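Side-chain contacts in 4-carboxymuconolactone decarboxylase (Sinorhizobium meliloti, PDB 4G9Q), which probably acts as a decarboxylase in benzoate degradation or as a peroxiredoxin-like enzyme, and forms an all-helical trimer: residues 63-68 / 244-249; 73-78 / 203-208; 155-160 / 188-193; 232-237 / 262-267. All blocks are in the same frame, centred on the assembly; numbering follows the deposited sequence.

How the interactions relate
Interaction 2 lies closest to the chain's centre, about 5 Å away, and packs helix 73-86 against helix 200-213. Interaction 1, 13 Å off between centres, touches it where Trp66 packs on Arg76 and where Arg76 NH2 probably hydrogen-bonds Arg68 O; along the chain it encloses interaction 2, which encloses interaction 3. Interactions 1 and 3 have centres about 33 Å apart, on opposite sides of the chain's centre; Trp193 and Arg203 tie the latter to interaction 2. Interaction 4 follows interactions 2 and 3 and shares helix 234-248 with interaction 1. Interactions 1 and 2 join the two family regions; interactions 3 and 4 close shorter loops farther out, interaction 3 at the surface, interaction 4 buried.

Interaction 1: residues 63-68 / 244-249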
loop_
_atom_site.group_PDB
_atom_site.type_symbol
_atom_site.label_atom_id
_atom_site.label_comp_id
_atom_site.label_asym_id
_atom_site.label_seq_id
_atom_site.Cartn_x
_atom_site.Cartn_y
_atom_site.Cartn_z
ATOM N N GLY A 63 22.625 -11.258 9.426
ATOM C CA GLY A 63 24.071 -11.455 9.498
ATOM C C GLY A 63 24.894 -10.303 8.956
ATOM O O GLY A 63 26.083 -10.171 9.280
ATOM N N ASP A 64 24.273 -9.468 8.124
ATOM C CA ASP A 64 24.982 -8.357 7.495
ATOM C C ASP A 64 24.300 -7.011 7.738
ATOM O O ASP A 64 24.865 -6.147 8.410
ATOM C CB ASP A 64 25.197 -8.626 6.000
ATOM C CG ASP A 64 26.337 -7.811 5.413
ATOM O OD1 ASP A 64 26.157 -6.597 5.191
ATOM O OD2 ASP A 64 27.419 -8.391 5.166
ATOM N N VAL A 65 23.089 -6.830 7.209
ATOM C CA VAL A 65 22.403 -5.532 7.311
ATOM C C VAL A 65 22.287 -5.058 8.763
ATOM O O VAL A 65 22.700 -3.937 9.092
ATOM C CB VAL A 65 21.001 -5.568 6.662
ATOM C CG1 VAL A 65 20.320 -4.188 6.750
ATOM C CG2 VAL A 65 21.117 -6.010 5.222
ATOM N N TRP A 66 21.739 -5.918 9.620
ATOM C CA TRP A 66 21.530 -5.584 11.029
ATOM C C TRP A 66 22.840 -5.370 11.781
ATOM O O TRP A 66 22.847 -4.759 12.848
ATOM C CB TRP A 66 20.685 -6.653 11.730
ATOM C CG TRP A 66 19.207 -6.404 11.627
ATOM C CD1 TRP A 66 18.369 -6.829 10.633
ATOM C CD2 TRP A 66 18.391 -5.679 12.558
ATOM N NE1 TRP A 66 17.085 -6.408 10.886
ATOM C CE2 TRP A 66 17.069 -5.701 12.061
ATOM C CE3 TRP A 66 18.651 -5.009 13.764
ATOM C CZ2 TRP A 66 16.004 -5.077 12.725
ATOM C CZ3 TRP A 66 17.593 -4.394 14.427
ATOM C CH2 TRP A 66 16.284 -4.431 13.901
ATOM N N GLN A 67 23.939 -5.857 11.203
ATOM C CA GLN A 67 25.265 -5.760 11.818
ATOM C C GLN A 67 26.079 -4.553 11.355
ATOM O O GLN A 67 27.188 -4.324 11.859
ATOM C CB GLN A 67 26.064 -7.049 11.590
ATOM C CG GLN A 67 25.410 -8.310 12.154
ATOM C CD GLN A 67 24.915 -8.143 13.581
ATOM O OE1 GLN A 67 23.713 -8.218 13.843
ATOM N NE2 GLN A 67 25.837 -7.912 14.511
ATOM N N ARG A 68 25.537 -3.779 10.409
ATOM C CA ARG A 68 26.224 -2.591 9.900
ATOM C C ARG A 68 26.300 -1.535 11.001
ATOM O O ARG A 68 25.270 -1.076 11.491
ATOM C CB ARG A 68 25.527 -2.023 8.664
ATOM C CG ARG A 68 25.549 -2.930 7.446
ATOM C CD ARG A 68 24.836 -2.272 6.259
ATOM N NE ARG A 68 25.441 -0.993 5.888
ATOM C CZ ARG A 68 26.476 -0.849 5.068
ATOM N NH1 ARG A 68 27.050 -1.909 4.507
ATOM N NH2 ARG A 68 26.944 0.365 4.809
ATOM N N LEU A 244 15.834 -0.022 4.917
ATOM C CA LEU A 244 14.486 -0.058 4.364
ATOM C C LEU A 244 14.391 -0.691 2.977
ATOM O O LEU A 244 13.303 -1.083 2.560
ATOM C CB LEU A 244 13.878 1.346 4.358
ATOM C CG LEU A 244 13.547 1.891 5.749
ATOM C CD1 LEU A 244 13.091 3.342 5.649
ATOM C CD2 LEU A 244 12.489 1.029 6.435
ATOM N N ALA A 245 15.509 -0.794 2.262
ATOM C CA ALA A 245 15.515 -1.551 1.000
ATOM C C ALA A 245 15.043 -2.983 1.243
ATOM O O ALA A 245 14.325 -3.566 0.427
ATOM C CB ALA A 245 16.899 -1.552 0.375
ATOM N N PHE A 246 15.435 -3.534 2.387
ATOM C CA PHE A 246 15.079 -4.906 2.736
ATOM C C PHE A 246 13.662 -5.019 3.268
ATOM O O PHE A 246 12.917 -5.911 2.861
ATOM C CB PHE A 246 16.103 -5.492 3.715
ATOM C CG PHE A 246 17.488 -5.565 3.141
ATOM C CD1 PHE A 246 17.955 -6.750 2.567
ATOM C CD2 PHE A 246 18.308 -4.442 3.124
ATOM C CE1 PHE A 246 19.224 -6.816 2.012
ATOM C CE2 PHE A 246 19.579 -4.498 2.564
ATOM C CZ PHE A 246 20.037 -5.691 2.004
ATOM N N TYR A 247 13.279 -4.096 4.148
ATOM C CA TYR A 247 11.956 -4.150 4.779
ATOM C C TYR A 247 10.824 -3.569 3.946
ATOM O O TYR A 247 9.676 -3.977 4.103
ATOM C CB TYR A 247 11.994 -3.527 6.176
ATOM C CG TYR A 247 12.656 -4.453 7.165
ATOM C CD1 TYR A 247 11.937 -5.490 7.760
ATOM C CD2 TYR A 247 14.015 -4.328 7.467
ATOM C CE1 TYR A 247 12.545 -6.366 8.652
ATOM C CE2 TYR A 247 14.637 -5.203 8.357
ATOM C CZ TYR A 247 13.901 -6.214 8.947
ATOM O OH TYR A 247 14.513 -7.077 9.831
ATOM N N ALA A 248 11.148 -2.629 3.061
ATOM C CA ALA A 248 10.125 -1.959 2.267
ATOM C C ALA A 248 10.325 -2.145 0.764
ATOM O O ALA A 248 9.559 -1.607 -0.034
ATOM C CB ALA A 248 10.059 -0.481 2.632
ATOM N N GLY A 249 11.339 -2.922 0.386
ATOM C CA GLY A 249 11.591 -3.229 -1.020
ATOM C C GLY A 249 12.582 -2.271 -1.653
ATOM O O GLY A 249 12.628 -1.088 -1.305
#
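Trp66 and Tyr247 meet through one polar bond, while beside them Val65 lies against Phe246 through apolar atoms. Followed outward, the Trp66 side chain leaves CB with its indole swung toward helix 234-248, and the pyrrole edge leads. CD1 passes 3.9 Å from Tyr247 OH, and then NE1 donates its hydrogen to Tyr247 OH over 2.9 Å. The N-H...O angle of 159° and a phenol oxygen only 10° out of the indole plane show a nearly straight, edge-on bond. Past NE1, the CE2 atom is 3.7 Å from Tyr247 OH, and the far benzene rim turns off to pack on Arg76 of helix 73-86; the indole also touches Thr80. The two rings stand almost perpendicular, with planes at 85°, and meet rim to rim, neither lying over the other's face; Tyr62 stacks on Trp66 and His243 on Tyr247. Tyr247 OH has a second partner in Tyr96 OH, which ties the buried phenol into a short polar chain.

The contact joins the end of helix 51-65 to the end of helix 234-248, in the two carboxymuconolactone decarboxylase family regions of this all-helical chain.

Val65 supplies the apolar half. Its CG2, set anti to the carbonyl carbon, comes over one face of the Phe246 ring, 3.6 Å from the centroid and 3.4 Å from Phe246 CZ, a CH-pi contact displaced slightly toward the rim. CG1 reaches Phe246 CD2 less closely, at 4.2 Å. Tyr183 of the second subunit meets Phe246 edge-to-face and also hydrogen-bonds Asp64 OD1, which places this packing at the trimer interface.

Interaction 2: residues 73-78 / 203-208; sequences RRDRSL and RSLVTI
Leu205 turns CG away from its own backbone N (chi1 178°), and this sends CD2 across to Asp75 and Leu78; Val206, by contrast, sets CG1 opposite its carbonyl carbon (chi1 -66°), which brings that methyl to Leu78. The contacts are loose van der Waals approaches, two of them between a methyl and an oxygen. Leu205 CD2 lies 3.9 Å from Asp75 OD1, with the two side chains roughly perpendicular, and 4.4 Å from Leu78 CB. Val206 CG1 meets Leu78 twice, at the backbone O (4.1 Å) and at CD2 (4.2 Å).

The carboxylate beside Leu205 is held from its own helix at OD1 and from Arg201 at OD2. Arg74 NH1 gives Asp75 OD1 a hydrogen bond of 2.8 Å, part of a salt bridge, with the oxygen practically in the guanidinium plane. Arg74 is also paired with Asp202 and Glu109, so an ionic network borders the apolar patch and would be expected to stabilise the buried carboxylate. Thr113 of helix 107-120 touches both Leu78 and Val206.

The axes of the two short segments approach to 10.3 Å and cross at -50°, the inclined helix-on-helix packing found in the core of an all-alpha domain.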
loop_
_atom_site.group_PDB
_atom_site.type_symbol
_atom_site.label_atom_id
_atom_site.label_comp_id
_atom_site.label_asym_id
_atom_site.label_seq_id
_atom_site.Cartn_x
_atom_site.Cartn_y
_atom_site.Cartn_z
ATOM N N ARG A 73 21.540 -0.972 16.798
ATOM C CA ARG A 73 20.390 -1.883 16.809
ATOM C C ARG A 73 19.121 -1.215 17.333
ATOM O O ARG A 73 18.024 -1.515 16.866
ATOM C CB ARG A 73 20.688 -3.136 17.631
ATOM C CG ARG A 73 21.574 -4.158 16.938
ATOM C CD ARG A 73 21.799 -5.386 17.830
ATOM N NE ARG A 73 22.534 -5.054 19.055
ATOM C CZ ARG A 73 22.056 -5.167 20.295
ATOM N NH1 ARG A 73 20.831 -5.626 20.514
ATOM N NH2 ARG A 73 22.816 -4.831 21.329
ATOM N N ARG A 74 19.282 -0.322 18.308
ATOM C CA ARG A 74 18.163 0.439 18.861
ATOM C C ARG A 74 17.475 1.259 17.766
ATOM O O ARG A 74 16.248 1.201 17.617
ATOM C CB ARG A 74 18.645 1.332 20.012
ATOM C CG ARG A 74 17.552 2.153 20.717
ATOM C CD ARG A 74 17.332 3.487 20.030
ATOM N NE ARG A 74 16.559 4.429 20.843
ATOM C CZ ARG A 74 16.359 5.700 20.514
ATOM N NH1 ARG A 74 16.869 6.189 19.388
ATOM N NH2 ARG A 74 15.652 6.489 21.312
ATOM N N ASP A 75 18.265 2.010 16.999
ATOM C CA ASP A 75 17.717 2.841 15.928
ATOM C C ASP A 75 17.131 1.984 14.814
ATOM O O ASP A 75 16.088 2.323 14.263
ATOM C CB ASP A 75 18.774 3.783 15.352
ATOM C CG ASP A 75 19.117 4.931 16.285
ATOM O OD1 ASP A 75 18.272 5.316 17.118
ATOM O OD2 ASP A 75 20.244 5.457 16.181
ATOM N N ARG A 76 17.801 0.880 14.488
ATOM C CA ARG A 76 17.271 -0.054 13.485
ATOM C C ARG A 76 15.916 -0.627 13.906
ATOM O O ARG A 76 15.027 -0.812 13.072
ATOM C CB ARG A 76 18.267 -1.176 13.177
ATOM C CG ARG A 76 19.411 -0.720 12.302
ATOM C CD ARG A 76 20.402 -1.840 11.997
ATOM N NE ARG A 76 21.625 -1.240 11.468
ATOM C CZ ARG A 76 21.828 -0.948 10.187
ATOM N NH1 ARG A 76 20.904 -1.232 9.271
ATOM N NH2 ARG A 76 22.967 -0.379 9.820
ATOM N N SER A 77 15.758 -0.895 15.199
ATOM C CA SER A 77 14.473 -1.366 15.716
ATOM C C SER A 77 13.361 -0.328 15.525
ATOM O O SER A 77 12.257 -0.678 15.108
ATOM C CB SER A 77 14.589 -1.784 17.183
ATOM O OG SER A 77 15.243 -3.038 17.309
ATOM N N LEU A 78 13.655 0.942 15.809
ATOM C CA LEU A 78 12.687 2.018 15.579
ATOM C C LEU A 78 12.305 2.138 14.105
ATOM O O LEU A 78 11.128 2.282 13.773
ATOM C CB LEU A 78 13.217 3.360 16.093
ATOM C CG LEU A 78 13.096 3.610 17.599
ATOM C CD1 LEU A 78 13.894 4.852 17.964
ATOM C CD2 LEU A 78 11.634 3.749 18.028
ATOM N N ARG A 203 11.586 11.085 16.676
ATOM C CA ARG A 203 10.296 11.319 16.019
ATOM C C ARG A 203 10.497 11.551 14.520
ATOM O O ARG A 203 9.733 11.046 13.699
ATOM C CB ARG A 203 9.547 12.489 16.664
ATOM C CG ARG A 203 8.071 12.551 16.283
ATOM C CD ARG A 203 7.341 13.691 16.996
ATOM N NE ARG A 203 7.297 13.505 18.449
ATOM C CZ ARG A 203 6.389 12.770 19.093
ATOM N NH1 ARG A 203 5.435 12.123 18.427
ATOM N NH2 ARG A 203 6.446 12.672 20.413
ATOM N N SER A 204 11.541 12.296 14.172
ATOM C CA SER A 204 11.898 12.503 12.771
ATOM C C SER A 204 12.350 11.194 12.125
ATOM O O SER A 204 12.004 10.919 10.973
ATOM C CB SER A 204 12.983 13.572 12.647
ATOM O OG SER A 204 12.441 14.862 12.902
ATOM N N LEU A 205 13.116 10.396 12.871
ATOM C CA LEU A 205 13.563 9.082 12.401
ATOM C C LEU A 205 12.379 8.186 12.019
ATOM O O LEU A 205 12.351 7.620 10.927
ATOM C CB LEU A 205 14.448 8.396 13.452
ATOM C CG LEU A 205 14.968 6.991 13.124
ATOM C CD1 LEU A 205 15.828 7.017 11.863
ATOM C CD2 LEU A 205 15.748 6.414 14.295
ATOM N N VAL A 206 11.403 8.061 12.915
ATOM C CA VAL A 206 10.234 7.225 12.624
ATOM C C VAL A 206 9.411 7.787 11.456
ATOM O O VAL A 206 8.873 7.022 10.654
ATOM C CB VAL A 206 9.345 6.934 13.875
ATOM C CG1 VAL A 206 10.100 6.066 14.890
ATOM C CG2 VAL A 206 8.846 8.199 14.530
ATOM N N THR A 207 9.336 9.116 11.358
ATOM C CA THR A 207 8.620 9.766 10.260
ATOM C C THR A 207 9.283 9.467 8.913
ATOM O O THR A 207 8.605 9.029 7.981
ATOM C CB THR A 207 8.479 11.291 10.467
ATOM O OG1 THR A 207 7.901 11.538 11.753
ATOM C CG2 THR A 207 7.591 11.910 9.385
ATOM N N ILE A 208 10.594 9.678 8.805
ATOM C CA ILE A 208 11.256 9.402 7.520
ATOM C C ILE A 208 11.145 7.918 7.154
ATOM O O ILE A 208 10.938 7.583 5.986
ATOM C CB ILE A 208 12.722 9.956 7.409
ATOM C CG1 ILE A 208 13.673 9.298 8.417
ATOM C CG2 ILE A 208 12.722 11.501 7.524
ATOM C CD1 ILE A 208 15.157 9.588 8.140
#

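Interaction 3: residues 155-160 / 188-193; sequences LPLDEE and LFRDLW
Leu157 and Arg190 face each other with CA atoms 7.7 Å apart, where the extended lead-in to helix 159-173 passes the end of helix 178-192, whose last turn widens to a pi-type turn closed by Trp193 N to Leu188 O at 2.9 Å. Leu157 forks over this turn. Its CD1 rests 3.8 Å from the backbone oxygen Phe189 O, whereas CD2 lies over one face of the Arg190 guanidinium, 3.7 Å above its plane and shifted toward the rim on which NH2 sits. The Arg190 and Leu157 side chains cross at about a right angle, and a bend at chi3 (134°) turns the guanidinium face toward CD2.

Helices 159-173 and 178-192 are consecutive and joined by a short link, so the meeting of the start of one with the end of the next closes the open end of a helical hairpin. Asp158 occupies the N-cap of helix 159-173, its OD1 making a weak bond to Ala161 N.

In the first turn, Glu159 folds back at chi2 and presents its carboxylate to Arg190 NH2. The salt bridge is long, 3.3 Å from Glu159 OE2 to Arg190 NH2, and the accompanying hydrogen bond from Arg190 NH2 to Glu159 OE1 is weak, bent to 127°. The two charged planes are 45° apart, neither coplanar nor stacked, and both residues are exposed. On the same turn, Asp191 forms a salt bridge with Arg60 of the third subunit.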
loop_
_atom_site.group_PDB
_atom_site.type_symbol
_atom_site.label_atom_id
_atom_site.label_comp_id
_atom_site.label_asym_id
_atom_site.label_seq_id
_atom_site.Cartn_x
_atom_site.Cartn_y
_atom_site.Cartn_z
ATOM N N LEU A 155 7.742 19.895 24.669
ATOM C CA LEU A 155 9.083 20.367 24.340
ATOM C C LEU A 155 9.011 21.816 23.843
ATOM O O LEU A 155 7.944 22.272 23.415
ATOM C CB LEU A 155 9.727 19.450 23.288
ATOM C CG LEU A 155 9.884 17.974 23.681
ATOM C CD1 LEU A 155 10.292 17.143 22.462
ATOM C CD2 LEU A 155 10.880 17.789 24.825
ATOM N N PRO A 156 10.138 22.555 23.916
ATOM C CA PRO A 156 10.168 23.941 23.450
ATOM C C PRO A 156 9.854 24.056 21.964
ATOM O O PRO A 156 10.332 23.251 21.160
ATOM C CB PRO A 156 11.620 24.361 23.706
ATOM C CG PRO A 156 12.059 23.501 24.823
ATOM C CD PRO A 156 11.411 22.175 24.556
ATOM N N LEU A 157 9.036 25.041 21.617
ATOM C CA LEU A 157 8.694 25.301 20.224
ATOM C C LEU A 157 9.564 26.426 19.671
ATOM O O LEU A 157 9.713 27.467 20.307
ATOM C CB LEU A 157 7.211 25.667 20.105
ATOM C CG LEU A 157 6.647 26.023 18.723
ATOM C CD1 LEU A 157 6.622 24.814 17.789
ATOM C CD2 LEU A 157 5.262 26.611 18.875
ATOM N N ASP A 158 10.146 26.193 18.496
ATOM C CA ASP A 158 10.854 27.231 17.753
ATOM C C ASP A 158 9.790 28.106 17.100
ATOM O O ASP A 158 9.319 27.812 15.998
ATOM C CB ASP A 158 11.782 26.593 16.709
ATOM C CG ASP A 158 12.634 27.611 15.952
ATOM O OD1 ASP A 158 12.346 28.829 15.990
ATOM O OD2 ASP A 158 13.602 27.174 15.294
ATOM N N GLU A 159 9.410 29.172 17.804
ATOM C CA GLU A 159 8.267 30.008 17.428
ATOM C C GLU A 159 8.421 30.689 16.072
ATOM O O GLU A 159 7.440 30.844 15.339
ATOM C CB GLU A 159 7.977 31.055 18.508
ATOM C CG GLU A 159 7.364 30.499 19.795
ATOM C CD GLU A 159 5.864 30.228 19.695
ATOM O OE1 GLU A 159 5.274 30.411 18.606
ATOM O OE2 GLU A 159 5.267 29.830 20.718
ATOM N N GLU A 160 9.649 31.091 15.745
ATOM C CA GLU A 160 9.921 31.768 14.480
ATOM C C GLU A 160 9.810 30.810 13.300
ATOM O O GLU A 160 9.206 31.150 12.279
ATOM C CB GLU A 160 11.296 32.439 14.500
ATOM C CG GLU A 160 11.464 33.510 13.423
ATOM C CD GLU A 160 12.834 34.165 13.435
ATOM O OE1 GLU A 160 13.472 34.227 14.511
ATOM O OE2 GLU A 160 13.271 34.627 12.358
ATOM N N LEU A 188 -0.629 18.782 14.914
ATOM C CA LEU A 188 0.713 18.278 14.621
ATOM C C LEU A 188 1.825 19.164 15.161
ATOM O O LEU A 188 2.546 18.773 16.080
ATOM C CB LEU A 188 0.917 18.024 13.124
ATOM C CG LEU A 188 -0.041 17.086 12.389
ATOM C CD1 LEU A 188 0.536 16.779 11.017
ATOM C CD2 LEU A 188 -0.289 15.800 13.149
ATOM N N PHE A 189 1.970 20.356 14.591
ATOM C CA PHE A 189 3.145 21.157 14.906
ATOM C C PHE A 189 3.116 21.847 16.269
ATOM O O PHE A 189 4.170 22.088 16.849
ATOM C CB PHE A 189 3.498 22.092 13.745
ATOM C CG PHE A 189 4.006 21.350 12.549
ATOM C CD1 PHE A 189 5.318 20.889 12.514
ATOM C CD2 PHE A 189 3.158 21.046 11.493
ATOM C CE1 PHE A 189 5.790 20.163 11.424
ATOM C CE2 PHE A 189 3.621 20.331 10.394
ATOM C CZ PHE A 189 4.938 19.891 10.359
ATOM N N ARG A 190 1.923 22.107 16.795
ATOM C CA ARG A 190 1.794 22.692 18.133
ATOM C C ARG A 190 1.398 21.681 19.211
ATOM O O ARG A 190 1.096 22.064 20.350
ATOM C CB ARG A 190 0.839 23.893 18.117
ATOM C CG ARG A 190 1.429 25.109 17.424
ATOM C CD ARG A 190 0.568 26.350 17.610
ATOM N NE ARG A 190 1.394 27.499 17.985
ATOM C CZ ARG A 190 1.608 27.896 19.237
ATOM N NH1 ARG A 190 1.046 27.255 20.256
ATOM N NH2 ARG A 190 2.382 28.944 19.474
ATOM N N ASP A 191 1.409 20.394 18.859
ATOM C CA ASP A 191 1.146 19.329 19.831
ATOM C C ASP A 191 1.996 18.086 19.587
ATOM O O ASP A 191 2.982 17.872 20.290
ATOM C CB ASP A 191 -0.349 18.966 19.910
ATOM C CG ASP A 191 -0.625 17.827 20.890
ATOM O OD1 ASP A 191 0.181 17.630 21.826
ATOM O OD2 ASP A 191 -1.646 17.118 20.731
ATOM N N LEU A 192 1.623 17.276 18.589
ATOM C CA LEU A 192 2.301 16.003 18.327
ATOM C C LEU A 192 3.832 16.119 18.320
ATOM O O LEU A 192 4.517 15.338 18.991
ATOM C CB LEU A 192 1.791 15.365 17.016
ATOM C CG LEU A 192 2.312 13.962 16.653
ATOM C CD1 LEU A 192 1.847 12.907 17.647
ATOM C CD2 LEU A 192 1.883 13.591 15.234
ATOM N N TRP A 193 4.355 17.103 17.589
ATOM C CA TRP A 193 5.800 17.271 17.416
ATOM C C TRP A 193 6.503 17.781 18.669
ATOM O O TRP A 193 7.724 17.683 18.777
ATOM C CB TRP A 193 6.109 18.162 16.203
ATOM C CG TRP A 193 6.013 17.382 14.929
ATOM C CD1 TRP A 193 4.958 17.337 14.069
ATOM C CD2 TRP A 193 7.005 16.501 14.398
ATOM N NE1 TRP A 193 5.236 16.486 13.020
ATOM C CE2 TRP A 193 6.486 15.958 13.199
ATOM C CE3 TRP A 193 8.292 16.129 14.808
ATOM C CZ2 TRP A 193 7.210 15.054 12.408
ATOM C CZ3 TRP A 193 9.011 15.226 14.020
ATOM C CH2 TRP A 193 8.463 14.704 12.833
#

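Interaction 4: residues 232-237 / 262-267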
loop_
_atom_site.group_PDB
_atom_site.type_symbol
_atom_site.label_atom_id
_atom_site.label_comp_id
_atom_site.label_asym_id
_atom_site.label_seq_id
_atom_site.Cartn_x
_atom_site.Cartn_y
_atom_site.Cartn_z
ATOM N N LEU A 232 20.188 13.691 13.508
ATOM C CA LEU A 232 20.479 12.469 12.754
ATOM C C LEU A 232 21.624 12.779 11.793
ATOM O O LEU A 232 21.607 13.821 11.146
ATOM C CB LEU A 232 19.243 12.006 11.978
ATOM C CG LEU A 232 19.285 10.628 11.306
ATOM C CD1 LEU A 232 19.141 9.509 12.332
ATOM C CD2 LEU A 232 18.198 10.526 10.246
ATOM N N SER A 233 22.626 11.906 11.717
ATOM C CA SER A 233 23.745 12.161 10.800
ATOM C C SER A 233 23.393 11.723 9.388
ATOM O O SER A 233 22.478 10.916 9.188
ATOM C CB SER A 233 25.029 11.472 11.273
ATOM O OG SER A 233 24.931 10.067 11.139
ATOM N N GLU A 234 24.118 12.257 8.411
ATOM C CA GLU A 234 23.911 11.868 7.019
ATOM C C GLU A 234 24.182 10.380 6.786
ATOM O O GLU A 234 23.454 9.731 6.027
ATOM C CB GLU A 234 24.754 12.732 6.082
ATOM C CG GLU A 234 24.310 14.194 6.056
ATOM C CD GLU A 234 24.978 15.004 4.963
ATOM O OE1 GLU A 234 25.852 14.457 4.258
ATOM O OE2 GLU A 234 24.627 16.198 4.809
ATOM N N GLU A 235 25.209 9.833 7.439
ATOM C CA GLU A 235 25.489 8.398 7.291
ATOM C C GLU A 235 24.398 7.552 7.936
ATOM O O GLU A 235 24.041 6.501 7.412
ATOM C CB GLU A 235 26.892 8.005 7.790
ATOM C CG GLU A 235 27.112 8.019 9.307
ATOM C CD GLU A 235 26.681 6.730 10.009
ATOM O OE1 GLU A 235 26.457 5.695 9.333
ATOM O OE2 GLU A 235 26.568 6.757 11.253
ATOM N N GLN A 236 23.862 8.021 9.066
ATOM C CA GLN A 236 22.730 7.344 9.702
ATOM C C GLN A 236 21.528 7.322 8.755
ATOM O O GLN A 236 20.879 6.285 8.597
ATOM C CB GLN A 236 22.374 8.001 11.041
ATOM C CG GLN A 236 23.304 7.566 12.185
ATOM C CD GLN A 236 23.223 8.444 13.425
ATOM O OE1 GLN A 236 22.558 9.482 13.440
ATOM N NE2 GLN A 236 23.925 8.031 14.475
ATOM N N ALA A 237 21.253 8.461 8.116
ATOM C CA ALA A 237 20.154 8.564 7.153
ATOM C C ALA A 237 20.361 7.612 5.979
ATOM O O ALA A 237 19.413 6.988 5.508
ATOM C CB ALA A 237 19.994 10.003 6.664
ATOM N N ALA A 262 19.653 15.399 -2.976
ATOM C CA ALA A 262 19.324 16.810 -3.130
ATOM C C ALA A 262 19.396 17.540 -1.789
ATOM O O ALA A 262 19.909 18.661 -1.711
ATOM C CB ALA A 262 17.950 16.965 -3.757
ATOM N N VAL A 263 18.897 16.893 -0.737
ATOM C CA VAL A 263 18.953 17.448 0.616
ATOM C C VAL A 263 20.403 17.625 1.066
ATOM O O VAL A 263 20.780 18.699 1.524
ATOM C CB VAL A 263 18.160 16.587 1.629
ATOM C CG1 VAL A 263 18.454 17.021 3.064
ATOM C CG2 VAL A 263 16.661 16.686 1.354
ATOM N N PHE A 264 21.214 16.579 0.920
ATOM C CA PHE A 264 22.616 16.653 1.348
ATOM C C PHE A 264 23.359 17.773 0.617
ATOM O O PHE A 264 24.139 18.523 1.222
ATOM C CB PHE A 264 23.343 15.314 1.135
ATOM C CG PHE A 264 22.767 14.152 1.914
ATOM C CD1 PHE A 264 22.047 14.346 3.091
ATOM C CD2 PHE A 264 22.987 12.846 1.474
ATOM C CE1 PHE A 264 21.528 13.256 3.800
ATOM C CE2 PHE A 264 22.485 11.748 2.182
ATOM C CZ PHE A 264 21.752 11.954 3.343
ATOM N N GLU A 265 23.104 17.892 -0.684
ATOM C CA GLU A 265 23.774 18.899 -1.502
ATOM C C GLU A 265 23.321 20.309 -1.143
ATOM O O GLU A 265 24.135 21.234 -1.100
ATOM C CB GLU A 265 23.566 18.622 -2.991
ATOM C CG GLU A 265 24.314 17.382 -3.471
ATOM C CD GLU A 265 24.269 17.189 -4.974
ATOM O OE1 GLU A 265 23.526 17.921 -5.667
ATOM O OE2 GLU A 265 24.986 16.292 -5.463
ATOM N N LYS A 266 22.028 20.462 -0.870
ATOM C CA LYS A 266 21.469 21.765 -0.509
ATOM C C LYS A 266 22.033 22.282 0.817
ATOM O O LYS A 266 22.267 23.487 0.951
ATOM C CB LYS A 266 19.937 21.713 -0.475
ATOM C CG LYS A 266 19.255 23.016 -0.071
ATOM C CD LYS A 266 18.869 23.852 -1.274
ATOM C CE LYS A 266 18.017 25.041 -0.851
ATOM N NZ LYS A 266 17.744 25.950 -1.993
ATOM N N ARG A 267 22.259 21.380 1.780
ATOM C CA ARG A 267 22.817 21.771 3.084
ATOM C C ARG A 267 24.264 22.245 2.969
ATOM O O ARG A 267 24.769 22.912 3.868
ATOM C CB ARG A 267 22.729 20.663 4.151
ATOM C CG ARG A 267 21.703 19.567 3.922
ATOM C CD ARG A 267 20.679 19.402 5.047
ATOM N NE ARG A 267 21.199 19.434 6.418
ATOM C CZ ARG A 267 20.485 19.854 7.462
ATOM N NH1 ARG A 267 19.238 20.271 7.284
ATOM N NH2 ARG A 267 21.007 19.867 8.682
HETATM O O HOH W 1 23.632 17.726 6.765
#
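A carboxylate stacked on an aromatic face is the odd feature here: Glu234 lays its acid group over the ring of Phe264, the planes only 22° apart. Glu234 CD is 3.5 Å from Phe264 CD1, and OE1 hovers 3.8 Å above the ring plane, toward the rim. The side chains run past one another in opposite directions, so Glu234 CB covers the far part of the same ring in a CH-pi contact, 4.3 Å from the Phe264 centroid. Extension of the glutamate beyond CG (chi2 -170°) keeps the whole chain along the face. Ala237 CB meets the ring differently, at its edge, 4.2 Å from Phe264 CZ.

An anion over a pi face would be unfavourable alone, and nearby arginines probably offset it. Glu234 OE2 forms a salt bridge with Arg268 and accepts from a water at 2.7 Å; that water in turn accepts from Arg267 NE at 3.0 Å. Phe264 also packs against Val176 of the second subunit.

Just before Glu234, Ser233 OG accepts from Gln236 N at 3.1 Å, and Gln236 OE1 accepts from Ser233 N: a capping box opening helix 234-248, here set against the end of helix 250-267 in a helical hairpin.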